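Local coordinates for non-toxic crystal protein (Bacillus thuringiensis, PDB 2D42) that resembles beta-pore-forming toxins of the aerolysin and epsilon-toxin type in structure, yet is a non-toxic protein of the parasporal crystal, at residues N65-S76 / S141-A152; Y22-N33 / G175-R183. All coordinates share one frame; numbering follows the deposited sequence.

Both interactions are antiparallel strand pairings that use strand 150-185, which reaches both contacts of this elongated, aerolysin-like molecule; their centres lie about 79 Å apart, on opposite sides of the chain's centre. Interaction 1 belongs to the end that carries the C-terminus, where about half of the touching residues are exposed and a single asparagine amide braces a loop against a turn. Interaction 2, where few are exposed, belongs to the end where helix 5-19 covers one face of the sheet, and is rich in tyrosine: one face packs against that helix, while the other carries ring contacts and an arginine. A salt bridge joins the two segments only in interaction 1; Arg180 and Asp30 of interaction 2 pair with strand 189-198.

Interaction 1 of 2, residues N65-S76 / S141-A152; sequences NTTSNSLEGVFS and SQTIRVPPFHRA
The Asn65 amide meets Val146 O just past the end of an antiparallel ladder, strand 71-76 with strand 141-146, at the far tip of the long beta structure characteristic of aerolysin-type proteins. With its CG anti to the backbone N (chi1 176°), the amide turns in between the 66-70 loop and the type II turn Pro147-His150. ND2 points one N-H at Val146 O, 3.1 Å away, and the other at Asn69 O, 2.7 Å away, both partners lying near the amide plane. OD1 accepts from Thr67 N, closing an Asx turn, and also from Thr67 OG1, so both ends of the amide are gripped and its rotation is fixed. Beside it, Leu71 and Val146 lie side by side and point the same way, Leu71 CD1 to Val146 CB 4.0 Å, suiting a face that also carries Phe75. That ring presents its edge to Ala152 O, 3.5 Å from Phe75 CZ, and is further packed by Arg61 and Ile63 of strand 54-65. Gly73 brings no side chain to this face, where the CG2 of Ile144 already lies close to its backbone.

On the opposite face Glu72 meets Arg145: OE2 receives NE at 3.1 Å through its syn lone pair, with carboxylate and guanidinium planes nearly perpendicular, a salt bridge suited to an exposed surface. Next to it, Val74 CG2 leans on Thr143 OG1 and CG2. Beyond the ladder, Pro148 sets its ring against the loop, CG 3.2 Å from Ser68 O, and Phe149 holds one ring face under Thr67 O, whose closest ring atom is CD2 at 3.4 Å.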
loop_
_atom_site.group_PDB
_atom_site.type_symbol
_atom_site.label_atom_id
_atom_site.label_comp_id
_atom_site.label_asym_id
_atom_site.label_seq_id
_atom_site.Cartn_x
_atom_site.Cartn_y
_atom_site.Cartn_z
ATOM N N ASN A 65 19.850 -22.246 38.354
ATOM C CA ASN A 65 21.046 -22.230 39.189
ATOM C C ASN A 65 20.882 -23.255 40.298
ATOM O O ASN A 65 20.163 -23.025 41.275
ATOM C CB ASN A 65 21.278 -20.849 39.794
ATOM C CG ASN A 65 22.462 -20.829 40.749
ATOM O OD1 ASN A 65 23.176 -21.821 40.884
ATOM N ND2 ASN A 65 22.671 -19.704 41.413
ATOM N N THR A 66 21.536 -24.399 40.141
ATOM C CA THR A 66 21.450 -25.444 41.145
ATOM C C THR A 66 22.618 -25.362 42.124
ATOM O O THR A 66 22.925 -26.328 42.810
ATOM C CB THR A 66 21.435 -26.838 40.491
ATOM O OG1 THR A 66 22.700 -27.091 39.873
ATOM C CG2 THR A 66 20.335 -26.913 39.428
ATOM N N THR A 67 23.265 -24.206 42.189
ATOM C CA THR A 67 24.400 -24.033 43.085
ATOM C C THR A 67 24.053 -23.234 44.331
ATOM O O THR A 67 22.938 -22.728 44.480
ATOM C CB THR A 67 25.572 -23.313 42.401
ATOM O OG1 THR A 67 25.271 -21.918 42.278
ATOM C CG2 THR A 67 25.832 -23.902 41.022
ATOM N N SER A 68 25.034 -23.121 45.223
ATOM C CA SER A 68 24.876 -22.393 46.471
ATOM C C SER A 68 25.340 -20.967 46.260
ATOM O O SER A 68 25.279 -20.138 47.166
ATOM C CB SER A 68 25.717 -23.045 47.569
ATOM O OG SER A 68 27.091 -23.020 47.219
ATOM N N ASN A 69 25.813 -20.683 45.057
ATOM C CA ASN A 69 26.288 -19.346 44.756
ATOM C C ASN A 69 25.479 -18.663 43.666
ATOM O O ASN A 69 25.023 -19.306 42.724
ATOM C CB ASN A 69 27.762 -19.399 44.355
ATOM C CG ASN A 69 28.652 -19.861 45.494
ATOM O OD1 ASN A 69 28.740 -19.205 46.533
ATOM N ND2 ASN A 69 29.310 -20.994 45.307
ATOM N N SER A 70 25.309 -17.355 43.817
ATOM C CA SER A 70 24.575 -16.536 42.863
ATOM C C SER A 70 25.364 -16.468 41.558
ATOM O O SER A 70 26.591 -16.530 41.568
ATOM C CB SER A 70 24.386 -15.128 43.438
ATOM O OG SER A 70 24.016 -14.198 42.440
ATOM N N LEU A 71 24.664 -16.355 40.433
ATOM C CA LEU A 71 25.336 -16.275 39.142
ATOM C C LEU A 71 24.598 -15.331 38.207
ATOM O O LEU A 71 23.390 -15.133 38.346
ATOM C CB LEU A 71 25.441 -17.670 38.510
ATOM C CG LEU A 71 24.165 -18.424 38.122
ATOM C CD1 LEU A 71 23.557 -17.819 36.855
ATOM C CD2 LEU A 71 24.503 -19.881 37.881
ATOM N N GLU A 72 25.330 -14.740 37.269
ATOM C CA GLU A 72 24.732 -13.829 36.306
ATOM C C GLU A 72 24.257 -14.628 35.102
ATOM O O GLU A 72 24.964 -15.503 34.599
ATOM C CB GLU A 72 25.745 -12.776 35.847
ATOM C CG GLU A 72 26.245 -11.855 36.949
ATOM C CD GLU A 72 25.117 -11.110 37.648
ATOM O OE1 GLU A 72 24.425 -10.310 36.981
ATOM O OE2 GLU A 72 24.924 -11.331 38.865
ATOM N N GLY A 73 23.048 -14.332 34.649
ATOM C CA GLY A 73 22.506 -15.024 33.499
ATOM C C GLY A 73 22.158 -13.992 32.447
ATOM O O GLY A 73 21.913 -12.834 32.766
ATOM N N VAL A 74 22.157 -14.398 31.188
ATOM C CA VAL A 74 21.818 -13.485 30.111
ATOM C C VAL A 74 20.981 -14.229 29.081
ATOM O O VAL A 74 21.380 -15.291 28.595
ATOM C CB VAL A 74 23.085 -12.918 29.408
ATOM C CG1 VAL A 74 22.683 -12.115 28.181
ATOM C CG2 VAL A 74 23.858 -12.005 30.366
ATOM N N PHE A 75 19.807 -13.680 28.791
ATOM C CA PHE A 75 18.912 -14.242 27.790
ATOM C C PHE A 75 19.118 -13.423 26.520
ATOM O O PHE A 75 18.896 -12.213 26.515
ATOM C CB PHE A 75 17.445 -14.113 28.217
ATOM C CG PHE A 75 17.059 -15.004 29.363
ATOM C CD1 PHE A 75 16.951 -16.378 29.185
ATOM C CD2 PHE A 75 16.787 -14.467 30.616
ATOM C CE1 PHE A 75 16.577 -17.206 30.240
ATOM C CE2 PHE A 75 16.410 -15.291 31.683
ATOM C CZ PHE A 75 16.305 -16.661 31.491
ATOM N N SER A 76 19.561 -14.074 25.454
ATOM C CA SER A 76 19.744 -13.386 24.188
ATOM C C SER A 76 18.717 -13.946 23.196
ATOM O O SER A 76 18.803 -15.105 22.781
ATOM C CB SER A 76 21.158 -13.600 23.651
ATOM O OG SER A 76 21.234 -13.117 22.327
ATOM N N SER A 141 18.028 -8.692 24.554
ATOM C CA SER A 141 18.727 -9.482 25.550
ATOM C C SER A 141 18.360 -8.956 26.919
ATOM O O SER A 141 17.844 -7.849 27.046
ATOM C CB SER A 141 20.241 -9.402 25.350
ATOM O OG SER A 141 20.728 -8.124 25.716
ATOM N N GLN A 142 18.621 -9.752 27.943
ATOM C CA GLN A 142 18.309 -9.357 29.308
ATOM C C GLN A 142 19.236 -10.054 30.288
ATOM O O GLN A 142 19.338 -11.283 30.295
ATOM C CB GLN A 142 16.864 -9.724 29.648
ATOM C CG GLN A 142 16.500 -9.540 31.122
ATOM C CD GLN A 142 16.390 -8.087 31.517
ATOM O OE1 GLN A 142 15.545 -7.360 31.002
ATOM N NE2 GLN A 142 17.248 -7.651 32.431
ATOM N N THR A 143 19.903 -9.267 31.122
ATOM C CA THR A 143 20.806 -9.815 32.114
ATOM C C THR A 143 20.027 -9.967 33.403
ATOM O O THR A 143 19.177 -9.140 33.724
ATOM C CB THR A 143 22.006 -8.888 32.333
ATOM O OG1 THR A 143 22.632 -8.635 31.069
ATOM C CG2 THR A 143 23.019 -9.541 33.262
ATOM N N ILE A 144 20.326 -11.022 34.146
ATOM C CA ILE A 144 19.613 -11.302 35.379
ATOM C C ILE A 144 20.529 -11.957 36.395
ATOM O O ILE A 144 21.465 -12.660 36.032
ATOM C CB ILE A 144 18.432 -12.270 35.100
ATOM C CG1 ILE A 144 17.590 -12.451 36.355
ATOM C CG2 ILE A 144 18.962 -13.622 34.627
ATOM C CD1 ILE A 144 16.881 -11.191 36.773
ATOM N N ARG A 145 20.260 -11.722 37.672
ATOM C CA ARG A 145 21.054 -12.341 38.713
ATOM C C ARG A 145 20.213 -13.469 39.261
ATOM O O ARG A 145 19.141 -13.243 39.821
ATOM C CB ARG A 145 21.387 -11.345 39.825
ATOM C CG ARG A 145 22.153 -11.978 40.978
ATOM C CD ARG A 145 22.676 -10.935 41.956
ATOM N NE ARG A 145 23.652 -10.050 41.324
ATOM C CZ ARG A 145 24.331 -9.103 41.965
ATOM N NH1 ARG A 145 24.144 -8.910 43.266
ATOM N NH2 ARG A 145 25.203 -8.351 41.304
ATOM N N VAL A 146 20.687 -14.693 39.085
ATOM C CA VAL A 146 19.942 -15.840 39.564
ATOM C C VAL A 146 20.471 -16.299 40.906
ATOM O O VAL A 146 21.578 -16.830 41.002
ATOM C CB VAL A 146 20.022 -17.019 38.588
ATOM C CG1 VAL A 146 19.070 -18.107 39.042
ATOM C CG2 VAL A 146 19.689 -16.549 37.176
ATOM N N PRO A 147 19.675 -16.100 41.963
ATOM C CA PRO A 147 20.037 -16.482 43.329
ATOM C C PRO A 147 20.251 -17.981 43.464
ATOM O O PRO A 147 19.712 -18.769 42.688
ATOM C CB PRO A 147 18.840 -16.007 44.149
ATOM C CG PRO A 147 18.298 -14.857 43.329
ATOM C CD PRO A 147 18.373 -15.416 41.941
ATOM N N PRO A 148 21.041 -18.394 44.464
ATOM C CA PRO A 148 21.307 -19.816 44.685
ATOM C C PRO A 148 20.011 -20.622 44.740
ATOM O O PRO A 148 19.008 -20.164 45.286
ATOM C CB PRO A 148 22.043 -19.817 46.022
ATOM C CG PRO A 148 22.818 -18.536 45.955
ATOM C CD PRO A 148 21.786 -17.564 45.428
ATOM N N PHE A 149 20.034 -21.814 44.159
ATOM C CA PHE A 149 18.875 -22.693 44.159
ATOM C C PHE A 149 17.579 -22.045 43.657
ATOM O O PHE A 149 16.497 -22.271 44.207
ATOM C CB PHE A 149 18.684 -23.261 45.563
ATOM C CG PHE A 149 19.870 -24.051 46.059
ATOM C CD1 PHE A 149 20.116 -25.341 45.589
ATOM C CD2 PHE A 149 20.750 -23.501 46.990
ATOM C CE1 PHE A 149 21.217 -26.070 46.039
ATOM C CE2 PHE A 149 21.857 -24.225 47.445
ATOM C CZ PHE A 149 22.090 -25.508 46.970
ATOM N N HIS A 150 17.707 -21.254 42.597
ATOM C CA HIS A 150 16.583 -20.569 41.960
ATOM C C HIS A 150 16.640 -20.815 40.448
ATOM O O HIS A 150 17.670 -21.231 39.912
ATOM C CB HIS A 150 16.668 -19.056 42.184
ATOM C CG HIS A 150 16.118 -18.593 43.496
ATOM N ND1 HIS A 150 16.654 -18.971 44.708
ATOM C CD2 HIS A 150 15.088 -17.760 43.781
ATOM C CE1 HIS A 150 15.978 -18.390 45.685
ATOM N NE2 HIS A 150 15.023 -17.650 45.148
ATOM N N ARG A 151 15.533 -20.561 39.764
ATOM C CA ARG A 151 15.505 -20.707 38.317
ATOM C C ARG A 151 14.946 -19.400 37.773
ATOM O O ARG A 151 14.078 -18.777 38.404
ATOM C CB ARG A 151 14.605 -21.869 37.875
ATOM C CG ARG A 151 13.118 -21.559 37.897
ATOM C CD ARG A 151 12.320 -22.520 37.011
ATOM N NE ARG A 151 12.409 -23.895 37.479
ATOM C CZ ARG A 151 11.929 -24.316 38.646
ATOM N NH1 ARG A 151 11.320 -23.466 39.462
ATOM N NH2 ARG A 151 12.070 -25.587 39.005
ATOM N N ALA A 152 15.462 -18.973 36.625
ATOM C CA ALA A 152 14.990 -17.754 35.987
ATOM C C ALA A 152 14.321 -18.141 34.680
ATOM O O ALA A 152 14.905 -18.841 33.848
ATOM C CB ALA A 152 16.151 -16.799 35.717
#

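Interaction 2 of 2, residues Y22-N33 / G175-R183; sequences YTYGSSYSDDTN and GNGIIRYYR
Strands 23-29 and 176-183 run antiparallel, their axes at 163°, with a classic beta bulge part-way that shifts the register by one: Gly25 and Ser26 both sit opposite Arg180, whose O accepts from Gly25 N at 2.7 Å and from Ser26 N at 3.3 Å. Thr23 lays CB over one face of the Tyr182 ring, a CH-pi contact 3.8 Å from its centroid; the beta branch adds CG2, which touches the end of the ring, 3.3 Å from Tyr182 CZ. On the same face, Tyr28 swings its ring across Ile178, with Tyr28 CE1 3.4 Å from Ile178 CB; its CG stands between the backbone N and the carbonyl carbon (chi1 44°), which folds the ring over the neighbouring strand. Its OH receives a weak bond from Arg180 NE, while Arg180 pairs more strongly with Glu192. The other face holds Tyr24, whose CE1 touches Ile179 CG2 at 4.0 Å and whose OH is hydrogen-bonded to Ser27 OG at 2.6 Å. Here Leu9 and Tyr12 of helix 5-19 cover Ile179. Tyrosine suits both faces: its ring supplies apolar contact, and its hydroxyl meets a polar partner, Ser27 for Tyr24, Arg180 weakly for Tyr28 and Gln195 for Tyr181.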
loop_
_atom_site.group_PDB
_atom_site.type_symbol
_atom_site.label_atom_id
_atom_site.label_comp_id
_atom_site.label_asym_id
_atom_site.label_seq_id
_atom_site.Cartn_x
_atom_site.Cartn_y
_atom_site.Cartn_z
ATOM N N TYR A 22 -17.458 13.396 -38.755
ATOM C CA TYR A 22 -16.500 12.386 -39.185
ATOM C C TYR A 22 -16.983 11.026 -38.733
ATOM O O TYR A 22 -17.927 10.913 -37.954
ATOM C CB TYR A 22 -15.136 12.573 -38.526
ATOM C CG TYR A 22 -14.397 13.852 -38.805
ATOM C CD1 TYR A 22 -14.551 14.530 -40.010
ATOM C CD2 TYR A 22 -13.463 14.336 -37.888
ATOM C CE1 TYR A 22 -13.786 15.659 -40.298
ATOM C CE2 TYR A 22 -12.695 15.460 -38.166
ATOM C CZ TYR A 22 -12.860 16.114 -39.373
ATOM O OH TYR A 22 -12.082 17.209 -39.659
ATOM N N THR A 23 -16.315 9.988 -39.214
ATOM C CA THR A 23 -16.625 8.636 -38.785
ATOM C C THR A 23 -15.463 8.225 -37.884
ATOM O O THR A 23 -14.302 8.296 -38.295
ATOM C CB THR A 23 -16.712 7.655 -39.956
ATOM O OG1 THR A 23 -17.867 7.965 -40.750
ATOM C CG2 THR A 23 -16.825 6.228 -39.436
ATOM N N TYR A 24 -15.772 7.830 -36.650
ATOM C CA TYR A 24 -14.739 7.415 -35.704
ATOM C C TYR A 24 -14.139 6.121 -36.201
ATOM O O TYR A 24 -14.849 5.137 -36.410
ATOM C CB TYR A 24 -15.325 7.197 -34.305
ATOM C CG TYR A 24 -14.360 6.557 -33.318
ATOM C CD1 TYR A 24 -13.334 7.298 -32.721
ATOM C CD2 TYR A 24 -14.478 5.211 -32.982
ATOM C CE1 TYR A 24 -12.453 6.709 -31.805
ATOM C CE2 TYR A 24 -13.605 4.610 -32.072
ATOM C CZ TYR A 24 -12.599 5.364 -31.487
ATOM O OH TYR A 24 -11.763 4.762 -30.577
ATOM N N GLY A 25 -12.830 6.119 -36.403
ATOM C CA GLY A 25 -12.179 4.916 -36.872
ATOM C C GLY A 25 -11.631 4.104 -35.712
ATOM O O GLY A 25 -12.058 2.972 -35.469
ATOM N N SER A 26 -10.682 4.687 -34.990
ATOM C CA SER A 26 -10.067 4.008 -33.857
ATOM C C SER A 26 -9.257 5.009 -33.042
ATOM O O SER A 26 -9.131 6.174 -33.424
ATOM C CB SER A 26 -9.154 2.892 -34.365
ATOM O OG SER A 26 -8.114 3.431 -35.166
ATOM N N SER A 27 -8.719 4.552 -31.914
ATOM C CA SER A 27 -7.903 5.395 -31.048
ATOM C C SER A 27 -7.014 4.506 -30.190
ATOM O O SER A 27 -7.361 3.359 -29.896
ATOM C CB SER A 27 -8.780 6.293 -30.158
ATOM O OG SER A 27 -9.601 5.534 -29.283
ATOM N N TYR A 28 -5.862 5.039 -29.800
ATOM C CA TYR A 28 -4.906 4.298 -28.988
ATOM C C TYR A 28 -3.904 5.262 -28.365
ATOM O O TYR A 28 -3.874 6.444 -28.705
ATOM C CB TYR A 28 -4.182 3.264 -29.860
ATOM C CG TYR A 28 -3.741 3.807 -31.206
ATOM C CD1 TYR A 28 -2.554 4.527 -31.340
ATOM C CD2 TYR A 28 -4.533 3.629 -32.343
ATOM C CE1 TYR A 28 -2.165 5.058 -32.574
ATOM C CE2 TYR A 28 -4.155 4.157 -33.581
ATOM C CZ TYR A 28 -2.972 4.869 -33.687
ATOM O OH TYR A 28 -2.592 5.392 -34.903
ATOM N N SER A 29 -3.094 4.755 -27.447
ATOM C CA SER A 29 -2.083 5.570 -26.785
ATOM C C SER A 29 -0.942 5.903 -27.752
ATOM O O SER A 29 -0.573 5.084 -28.589
ATOM C CB SER A 29 -1.525 4.825 -25.571
ATOM O OG SER A 29 -0.480 5.563 -24.972
ATOM N N ASP A 30 -0.391 7.105 -27.620
ATOM C CA ASP A 30 0.711 7.569 -28.464
ATOM C C ASP A 30 2.056 7.038 -27.973
ATOM O O ASP A 30 2.549 7.450 -26.921
ATOM C CB ASP A 30 0.730 9.096 -28.469
ATOM C CG ASP A 30 1.909 9.668 -29.222
ATOM O OD1 ASP A 30 2.613 8.900 -29.912
ATOM O OD2 ASP A 30 2.120 10.895 -29.129
ATOM N N ASP A 31 2.663 6.145 -28.749
ATOM C CA ASP A 31 3.938 5.552 -28.366
ATOM C C ASP A 31 5.072 6.508 -28.031
ATOM O O ASP A 31 5.945 6.157 -27.245
ATOM C CB ASP A 31 4.408 4.573 -29.440
ATOM C CG ASP A 31 3.679 3.250 -29.370
ATOM O OD1 ASP A 31 2.694 3.152 -28.606
ATOM O OD2 ASP A 31 4.087 2.307 -30.079
ATOM N N THR A 32 5.079 7.707 -28.599
ATOM C CA THR A 32 6.163 8.635 -28.296
ATOM C C THR A 32 5.924 9.476 -27.039
ATOM O O THR A 32 6.811 10.203 -26.593
ATOM C CB THR A 32 6.441 9.584 -29.468
ATOM O OG1 THR A 32 6.536 8.832 -30.683
ATOM C CG2 THR A 32 7.763 10.307 -29.241
ATOM N N ASN A 33 4.722 9.389 -26.484
ATOM C CA ASN A 33 4.361 10.109 -25.266
ATOM C C ASN A 33 3.064 9.435 -24.845
ATOM O O ASN A 33 1.990 10.026 -24.898
ATOM C CB ASN A 33 4.113 11.591 -25.546
ATOM C CG ASN A 33 4.025 12.419 -24.269
ATOM O OD1 ASN A 33 3.460 13.518 -24.255
ATOM N ND2 ASN A 33 4.597 11.897 -23.190
ATOM N N GLY A 175 0.151 12.474 -20.886
ATOM C CA GLY A 175 0.478 11.767 -22.108
ATOM C C GLY A 175 -0.505 12.069 -23.221
ATOM O O GLY A 175 -1.450 12.842 -23.037
ATOM N N ASN A 176 -0.297 11.435 -24.371
ATOM C CA ASN A 176 -1.135 11.659 -25.543
ATOM C C ASN A 176 -1.816 10.409 -26.058
ATOM O O ASN A 176 -1.324 9.292 -25.889
ATOM C CB ASN A 176 -0.298 12.228 -26.701
ATOM C CG ASN A 176 0.298 13.578 -26.393
ATOM O OD1 ASN A 176 1.518 13.736 -26.376
ATOM N ND2 ASN A 176 -0.556 14.565 -26.155
ATOM N N GLY A 177 -2.951 10.627 -26.708
ATOM C CA GLY A 177 -3.699 9.547 -27.312
ATOM C C GLY A 177 -3.721 9.847 -28.800
ATOM O O GLY A 177 -3.414 10.964 -29.213
ATOM N N ILE A 178 -4.056 8.856 -29.612
ATOM C CA ILE A 178 -4.128 9.056 -31.052
ATOM C C ILE A 178 -5.516 8.622 -31.483
ATOM O O ILE A 178 -5.970 7.541 -31.114
ATOM C CB ILE A 178 -3.099 8.190 -31.818
ATOM C CG1 ILE A 178 -1.671 8.592 -31.436
ATOM C CG2 ILE A 178 -3.325 8.337 -33.314
ATOM C CD1 ILE A 178 -1.327 10.037 -31.735
ATOM N N ILE A 179 -6.189 9.470 -32.248
ATOM C CA ILE A 179 -7.520 9.149 -32.731
ATOM C C ILE A 179 -7.577 9.250 -34.251
ATOM O O ILE A 179 -7.147 10.246 -34.838
ATOM C CB ILE A 179 -8.574 10.095 -32.137
ATOM C CG1 ILE A 179 -8.535 10.025 -30.605
ATOM C CG2 ILE A 179 -9.951 9.707 -32.650
ATOM C CD1 ILE A 179 -9.462 11.018 -29.915
ATOM N N ARG A 180 -8.111 8.208 -34.880
ATOM C CA ARG A 180 -8.235 8.162 -36.328
ATOM C C ARG A 180 -9.676 8.363 -36.772
ATOM O O ARG A 180 -10.576 7.653 -36.331
ATOM C CB ARG A 180 -7.730 6.819 -36.849
ATOM C CG ARG A 180 -6.271 6.586 -36.574
ATOM C CD ARG A 180 -5.778 5.299 -37.205
ATOM N NE ARG A 180 -4.353 5.402 -37.470
ATOM C CZ ARG A 180 -3.827 6.239 -38.358
ATOM N NH1 ARG A 180 -4.616 7.032 -39.070
ATOM N NH2 ARG A 180 -2.514 6.302 -38.515
ATOM N N TYR A 181 -9.882 9.335 -37.651
ATOM C CA TYR A 181 -11.205 9.645 -38.187
ATOM C C TYR A 181 -11.113 9.669 -39.703
ATOM O O TYR A 181 -10.025 9.787 -40.271
ATOM C CB TYR A 181 -11.649 11.047 -37.787
ATOM C CG TYR A 181 -11.594 11.390 -36.330
ATOM C CD1 TYR A 181 -12.620 11.010 -35.464
ATOM C CD2 TYR A 181 -10.562 12.185 -35.828
ATOM C CE1 TYR A 181 -12.626 11.427 -34.136
ATOM C CE2 TYR A 181 -10.557 12.605 -34.500
ATOM C CZ TYR A 181 -11.596 12.224 -33.662
ATOM O OH TYR A 181 -11.609 12.655 -32.355
ATOM N N TYR A 182 -12.257 9.580 -40.368
ATOM C CA TYR A 182 -12.249 9.678 -41.813
ATOM C C TYR A 182 -13.554 10.215 -42.358
ATOM O O TYR A 182 -14.616 10.104 -41.725
ATOM C CB TYR A 182 -11.927 8.338 -42.476
ATOM C CG TYR A 182 -12.908 7.233 -42.204
ATOM C CD1 TYR A 182 -12.771 6.419 -41.085
ATOM C CD2 TYR A 182 -13.960 6.976 -43.085
ATOM C CE1 TYR A 182 -13.649 5.371 -40.849
ATOM C CE2 TYR A 182 -14.851 5.924 -42.858
ATOM C CZ TYR A 182 -14.685 5.126 -41.736
ATOM O OH TYR A 182 -15.542 4.078 -41.500
ATOM N N ARG A 183 -13.442 10.842 -43.524
ATOM C CA ARG A 183 -14.578 11.390 -44.238
ATOM C C ARG A 183 -14.720 10.550 -45.490
ATOM O O ARG A 183 -13.790 10.462 -46.294
ATOM C CB ARG A 183 -14.332 12.832 -44.662
ATOM C CG ARG A 183 -14.654 13.887 -43.638
ATOM C CD ARG A 183 -14.429 15.247 -44.274
ATOM N NE ARG A 183 -15.320 15.478 -45.412
ATOM C CZ ARG A 183 -14.953 16.081 -46.538
ATOM N NH1 ARG A 183 -13.706 16.510 -46.685
ATOM N NH2 ARG A 183 -15.831 16.273 -47.512
#